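Local coordinates for methyl-accepting/DNA response regulator (Bacillus cereus, PDB 3D6W), which probably binds DNA through this LytTR domain, the part of a longer putative response regulator of phosphorelay signalling captured here, at residues 16-28 with 58-71. Residues are numbered along the deposited sequence; the frame is centred on the assembly and turned at random.
Sequences VPFSKVMYLEAKD and FIRCHRSFIVNVNH. With FMT (formic acid), chain E.
Leu24 and Ile66 face each other as a hydrogen-bonded pair where strands 21-27 and 65-68 run antiparallel, their axes 4.6 Å apart at the closest point. Leu24 N gives to Ile66 O at 2.7 Å and Ile66 N to Leu24 O at 3.0 Å; Ala26 N to Ser64 O and Asn68 N to Met22 O extend the ladder at its two ends. Where the strands leave this pattern, side chains take over. Asn68 ND2 donates to Val21 O at 2.7 Å, nearly along the carbonyl axis (168°) and in its own amide plane. Its CG stands opposite the backbone N (chi1 -169°), which carries the amide across to Val21, while OD1 accepts from Asn70 N in an Asx turn that fixes the group's rotation. Beyond it, His71 NE2 reaches Ser19 O at 2.8 Å in the imidazole plane, tying down the 3-10 turn, and Met22 CG lies over one face of that ring in a CH-pi contact, 4.0 Å from its centroid.

Side chains also meet on both faces of the sheet. Apolar contacts join Tyr23 CD2 to the edge of the Phe65 ring on one, and Leu24 CD1 to Ile66 CB and Val21 CG1 to Phe58 on the other. Two oxygens lie beside aromatic rings: extended Glu25 runs alongside Phe65, OE1 3.3 Å from CZ, and Phe18 O sits at the Phe58 ring edge.

This pairing makes 21-27 the middle strand of the five-stranded antiparallel sheet at the centre of the LytTR domain, between 30-35 and 65-68. Helix 46-52 packs on Leu24, Ala26 and Phe18, Tyr23 OH bonds to Glu91, and helix 100-107 lies against Ile59 on strand 58-62.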
loop_
_atom_site.group_PDB
_atom_site.type_symbol
_atom_site.label_atom_id
_atom_site.label_comp_id
_atom_site.label_asym_id
_atom_site.label_seq_id
_atom_site.Cartn_x
_atom_site.Cartn_y
_atom_site.Cartn_z
ATOM N N VAL A 16 -13.433 10.340 4.753
ATOM C CA VAL A 16 -12.367 10.612 3.776
ATOM C C VAL A 16 -11.119 9.824 4.247
ATOM O O VAL A 16 -10.800 9.865 5.418
ATOM C CB VAL A 16 -12.093 12.147 3.723
ATOM C CG1 VAL A 16 -11.009 12.496 2.702
ATOM C CG2 VAL A 16 -13.364 12.885 3.429
ATOM N N PRO A 17 -10.443 9.089 3.362
ATOM C CA PRO A 17 -9.206 8.435 3.749
ATOM C C PRO A 17 -8.129 9.441 4.081
ATOM O O PRO A 17 -8.101 10.516 3.489
ATOM C CB PRO A 17 -8.767 7.671 2.482
ATOM C CG PRO A 17 -9.813 7.793 1.527
ATOM C CD PRO A 17 -10.771 8.853 1.945
ATOM N N PHE A 18 -7.245 9.107 4.995
ATOM C CA PHE A 18 -6.136 10.001 5.345
ATOM C C PHE A 18 -5.359 10.456 4.113
ATOM O O PHE A 18 -4.916 11.598 4.035
ATOM C CB PHE A 18 -5.167 9.342 6.344
ATOM C CG PHE A 18 -5.724 9.184 7.741
ATOM C CD1 PHE A 18 -6.831 9.916 8.186
ATOM C CD2 PHE A 18 -5.113 8.332 8.626
ATOM C CE1 PHE A 18 -7.332 9.767 9.476
ATOM C CE2 PHE A 18 -5.605 8.181 9.926
ATOM C CZ PHE A 18 -6.726 8.899 10.336
ATOM N N SER A 19 -5.234 9.551 3.148
ATOM C CA SER A 19 -4.480 9.794 1.927
ATOM C C SER A 19 -5.030 10.964 1.074
ATOM O O SER A 19 -4.299 11.557 0.299
ATOM C CB SER A 19 -4.431 8.479 1.114
ATOM O OG SER A 19 -5.649 8.244 0.412
ATOM N N LYS A 20 -6.313 11.279 1.244
ATOM C CA LYS A 20 -6.980 12.320 0.531
ATOM C C LYS A 20 -7.067 13.628 1.315
ATOM O O LYS A 20 -7.528 14.659 0.791
ATOM C CB LYS A 20 -8.390 11.857 0.155
ATOM C CG LYS A 20 -8.424 10.567 -0.644
ATOM C CD LYS A 20 -8.735 10.766 -2.110
ATOM C CE LYS A 20 -10.244 10.470 -2.433
ATOM N NZ LYS A 20 -10.918 11.536 -3.351
ATOM N N VAL A 21 -6.601 13.620 2.556
ATOM C CA VAL A 21 -6.513 14.873 3.342
ATOM C C VAL A 21 -5.242 15.643 2.948
ATOM O O VAL A 21 -4.125 15.090 3.052
ATOM C CB VAL A 21 -6.531 14.589 4.872
ATOM C CG1 VAL A 21 -6.510 15.916 5.704
ATOM C CG2 VAL A 21 -7.749 13.692 5.209
HETATM N N MSE A 22 -5.423 16.878 2.496
HETATM C CA MSE A 22 -4.343 17.730 2.045
HETATM C C MSE A 22 -3.720 18.533 3.201
HETATM O O MSE A 22 -2.508 18.644 3.312
HETATM C CB MSE A 22 -4.864 18.696 0.962
HETATM C CG MSE A 22 -5.450 18.014 -0.226
HETATM SE SE MSE A 22 -6.071 19.140 -1.677
HETATM C CE MSE A 22 -7.325 20.118 -0.564
ATOM N N TYR A 23 -4.590 19.105 4.023
ATOM C CA TYR A 23 -4.225 19.875 5.203
ATOM C C TYR A 23 -5.434 20.054 6.160
ATOM O O TYR A 23 -6.593 19.732 5.832
ATOM C CB TYR A 23 -3.572 21.234 4.826
ATOM C CG TYR A 23 -4.502 22.243 4.171
ATOM C CD1 TYR A 23 -4.627 22.313 2.795
ATOM C CD2 TYR A 23 -5.234 23.146 4.950
ATOM C CE1 TYR A 23 -5.456 23.217 2.221
ATOM C CE2 TYR A 23 -6.075 24.039 4.396
ATOM C CZ TYR A 23 -6.202 24.075 3.020
ATOM O OH TYR A 23 -7.069 25.002 2.449
ATOM N N LEU A 24 -5.132 20.454 7.384
ATOM C CA LEU A 24 -6.154 20.748 8.377
ATOM C C LEU A 24 -5.861 22.158 8.818
ATOM O O LEU A 24 -4.689 22.556 8.890
ATOM C CB LEU A 24 -6.137 19.778 9.588
ATOM C CG LEU A 24 -6.490 18.300 9.404
ATOM C CD1 LEU A 24 -5.301 17.454 8.890
ATOM C CD2 LEU A 24 -6.931 17.720 10.679
ATOM N N GLU A 25 -6.915 22.928 9.068
ATOM C CA GLU A 25 -6.758 24.318 9.484
ATOM C C GLU A 25 -7.619 24.663 10.697
ATOM O O GLU A 25 -8.844 24.434 10.674
ATOM C CB GLU A 25 -7.098 25.281 8.349
ATOM C CG GLU A 25 -6.998 26.757 8.791
ATOM C CD GLU A 25 -7.235 27.736 7.679
ATOM O OE1 GLU A 25 -6.827 28.929 7.837
ATOM O OE2 GLU A 25 -7.805 27.291 6.660
ATOM N N ALA A 26 -6.971 25.223 11.730
ATOM C CA ALA A 26 -7.680 25.853 12.858
ATOM C C ALA A 26 -8.061 27.281 12.449
ATOM O O ALA A 26 -7.227 28.129 12.117
ATOM C CB ALA A 26 -6.838 25.858 14.115
ATOM N N LYS A 27 -9.348 27.531 12.452
ATOM C CA LYS A 27 -9.875 28.795 11.965
ATOM C C LYS A 27 -11.229 29.041 12.598
ATOM O O LYS A 27 -12.058 28.141 12.685
ATOM C CB LYS A 27 -10.019 28.720 10.446
ATOM C CG LYS A 27 -10.490 29.969 9.758
ATOM C CD LYS A 27 -11.123 29.616 8.436
ATOM C CE LYS A 27 -11.112 30.803 7.518
ATOM N NZ LYS A 27 -12.449 30.995 6.877
ATOM N N ASP A 28 -11.438 30.271 13.055
ATOM C CA ASP A 28 -12.719 30.679 13.633
ATOM C C ASP A 28 -13.211 29.655 14.716
ATOM O O ASP A 28 -14.408 29.342 14.772
ATOM C CB ASP A 28 -13.733 30.836 12.502
ATOM C CG ASP A 28 -13.324 31.911 11.444
ATOM O OD1 ASP A 28 -12.881 33.031 11.812
ATOM O OD2 ASP A 28 -13.500 31.633 10.228
ATOM N N PHE A 58 1.908 13.464 7.976
ATOM C CA PHE A 58 1.323 14.699 8.502
ATOM C C PHE A 58 2.314 15.425 9.398
ATOM O O PHE A 58 3.023 14.811 10.143
ATOM C CB PHE A 58 0.011 14.365 9.227
ATOM C CG PHE A 58 -1.078 13.881 8.281
ATOM C CD1 PHE A 58 -1.232 12.529 8.004
ATOM C CD2 PHE A 58 -1.891 14.787 7.602
ATOM C CE1 PHE A 58 -2.211 12.082 7.110
ATOM C CE2 PHE A 58 -2.844 14.362 6.723
ATOM C CZ PHE A 58 -3.011 13.005 6.472
ATOM N N ILE A 59 2.403 16.750 9.261
ATOM C CA ILE A 59 3.242 17.574 10.131
ATOM C C ILE A 59 2.559 18.889 10.495
ATOM O O ILE A 59 2.114 19.611 9.638
ATOM C CB ILE A 59 4.663 17.855 9.497
ATOM C CG1 ILE A 59 5.587 18.543 10.527
ATOM C CG2 ILE A 59 4.561 18.763 8.274
ATOM C CD1 ILE A 59 7.066 18.527 10.175
ATOM N N ARG A 60 2.471 19.175 11.785
ATOM C CA ARG A 60 2.220 20.516 12.268
ATOM C C ARG A 60 3.305 21.495 11.801
ATOM O O ARG A 60 4.476 21.376 12.153
ATOM C CB ARG A 60 2.136 20.539 13.790
ATOM C CG ARG A 60 1.532 21.820 14.335
ATOM C CD ARG A 60 0.024 21.782 14.314
ATOM N NE ARG A 60 -0.548 22.873 15.097
ATOM C CZ ARG A 60 -0.845 22.830 16.396
ATOM N NH1 ARG A 60 -0.661 21.734 17.118
ATOM N NH2 ARG A 60 -1.393 23.887 16.975
ATOM N N CYS A 61 2.879 22.484 11.011
ATOM C CA CYS A 61 3.791 23.449 10.420
ATOM C C CYS A 61 3.502 24.891 10.801
ATOM O O CYS A 61 4.209 25.793 10.386
ATOM C CB CYS A 61 3.777 23.284 8.900
ATOM S SG CYS A 61 2.234 23.655 8.111
ATOM N N HIS A 62 2.487 25.095 11.626
ATOM C CA HIS A 62 1.987 26.418 11.970
ATOM C C HIS A 62 1.003 26.143 13.089
ATOM O O HIS A 62 0.430 25.080 13.107
ATOM C CB HIS A 62 1.280 26.978 10.739
ATOM C CG HIS A 62 0.870 28.413 10.842
ATOM N ND1 HIS A 62 -0.183 28.834 11.625
ATOM C CD2 HIS A 62 1.313 29.513 10.188
ATOM C CE1 HIS A 62 -0.363 30.129 11.460
ATOM N NE2 HIS A 62 0.523 30.567 10.584
ATOM N N ARG A 63 0.799 27.090 14.010
ATOM C CA ARG A 63 -0.165 26.938 15.122
ATOM C C ARG A 63 -1.579 26.676 14.649
ATOM O O ARG A 63 -2.403 26.190 15.410
ATOM C CB ARG A 63 -0.152 28.162 16.075
ATOM C CG ARG A 63 -0.646 29.481 15.473
ATOM C CD ARG A 63 -0.912 30.587 16.538
ATOM N NE ARG A 63 -2.169 31.241 16.150
ATOM C CZ ARG A 63 -3.322 31.192 16.823
ATOM N NH1 ARG A 63 -3.418 30.616 18.012
ATOM N NH2 ARG A 63 -4.390 31.771 16.311
ATOM N N SER A 64 -1.852 27.009 13.402
ATOM C CA SER A 64 -3.181 26.865 12.804
ATOM C C SER A 64 -3.276 25.800 11.677
ATOM O O SER A 64 -4.364 25.602 11.137
ATOM C CB SER A 64 -3.615 28.243 12.257
ATOM O OG SER A 64 -4.181 29.061 13.299
ATOM N N PHE A 65 -2.177 25.107 11.343
ATOM C CA PHE A 65 -2.154 24.147 10.219
ATOM C C PHE A 65 -1.436 22.864 10.505
ATOM O O PHE A 65 -0.326 22.864 11.068
ATOM C CB PHE A 65 -1.459 24.748 8.996
ATOM C CG PHE A 65 -2.212 25.879 8.381
ATOM C CD1 PHE A 65 -1.993 27.185 8.802
ATOM C CD2 PHE A 65 -3.165 25.636 7.388
ATOM C CE1 PHE A 65 -2.754 28.273 8.233
ATOM C CE2 PHE A 65 -3.893 26.679 6.817
ATOM C CZ PHE A 65 -3.680 28.004 7.242
ATOM N N ILE A 66 -2.067 21.763 10.086
ATOM C CA ILE A 66 -1.373 20.504 9.866
ATOM C C ILE A 66 -1.396 20.198 8.343
ATOM O O ILE A 66 -2.441 20.244 7.701
ATOM C CB ILE A 66 -1.982 19.321 10.650
ATOM C CG1 ILE A 66 -1.884 19.546 12.168
ATOM C CG2 ILE A 66 -1.311 17.967 10.191
ATOM C CD1 ILE A 66 -2.653 18.577 12.951
ATOM N N VAL A 67 -0.223 19.919 7.772
ATOM C CA VAL A 67 -0.119 19.610 6.348
ATOM C C VAL A 67 0.181 18.106 6.101
ATOM O O VAL A 67 0.885 17.417 6.909
ATOM C CB VAL A 67 0.922 20.562 5.643
ATOM C CG1 VAL A 67 2.364 20.184 5.966
ATOM C CG2 VAL A 67 0.704 20.600 4.096
ATOM N N ASN A 68 -0.355 17.589 5.003
ATOM C CA ASN A 68 0.040 16.260 4.479
ATOM C C ASN A 68 1.166 16.462 3.478
ATOM O O ASN A 68 0.946 17.011 2.414
ATOM C CB ASN A 68 -1.164 15.596 3.776
ATOM C CG ASN A 68 -0.934 14.139 3.437
ATOM O OD1 ASN A 68 0.173 13.702 3.332
ATOM N ND2 ASN A 68 -2.012 13.405 3.220
ATOM N N VAL A 69 2.359 15.980 3.808
ATOM C CA VAL A 69 3.540 16.169 2.957
ATOM C C VAL A 69 3.351 15.508 1.594
ATOM O O VAL A 69 4.054 15.862 0.635
ATOM C CB VAL A 69 4.870 15.677 3.640
ATOM C CG1 VAL A 69 4.983 16.239 5.105
ATOM C CG2 VAL A 69 4.959 14.181 3.652
ATOM N N ASN A 70 2.395 14.578 1.476
ATOM C CA ASN A 70 2.159 13.935 0.191
ATOM C C ASN A 70 1.365 14.753 -0.789
ATOM O O ASN A 70 1.290 14.406 -1.968
ATOM C CB ASN A 70 1.524 12.565 0.402
ATOM C CG ASN A 70 2.489 11.613 1.095
ATOM O OD1 ASN A 70 3.557 11.280 0.546
ATOM N ND2 ASN A 70 2.157 11.226 2.323
ATOM N N HIS A 71 0.751 15.832 -0.304
ATOM C CA HIS A 71 0.100 16.803 -1.169
ATOM C C HIS A 71 0.897 18.051 -1.370
ATOM O O HIS A 71 0.455 18.934 -2.065
ATOM C CB HIS A 71 -1.274 17.116 -0.659
ATOM C CG HIS A 71 -2.170 15.933 -0.674
ATOM N ND1 HIS A 71 -2.928 15.598 -1.771
ATOM C CD2 HIS A 71 -2.399 14.974 0.251
ATOM C CE1 HIS A 71 -3.602 14.486 -1.514
ATOM N NE2 HIS A 71 -3.299 14.090 -0.288
HETATM C C FMT E . 2.767 30.173 15.130
HETATM O O1 FMT E . 3.624 31.080 15.004
HETATM O O2 FMT E . 2.824 29.159 14.403
#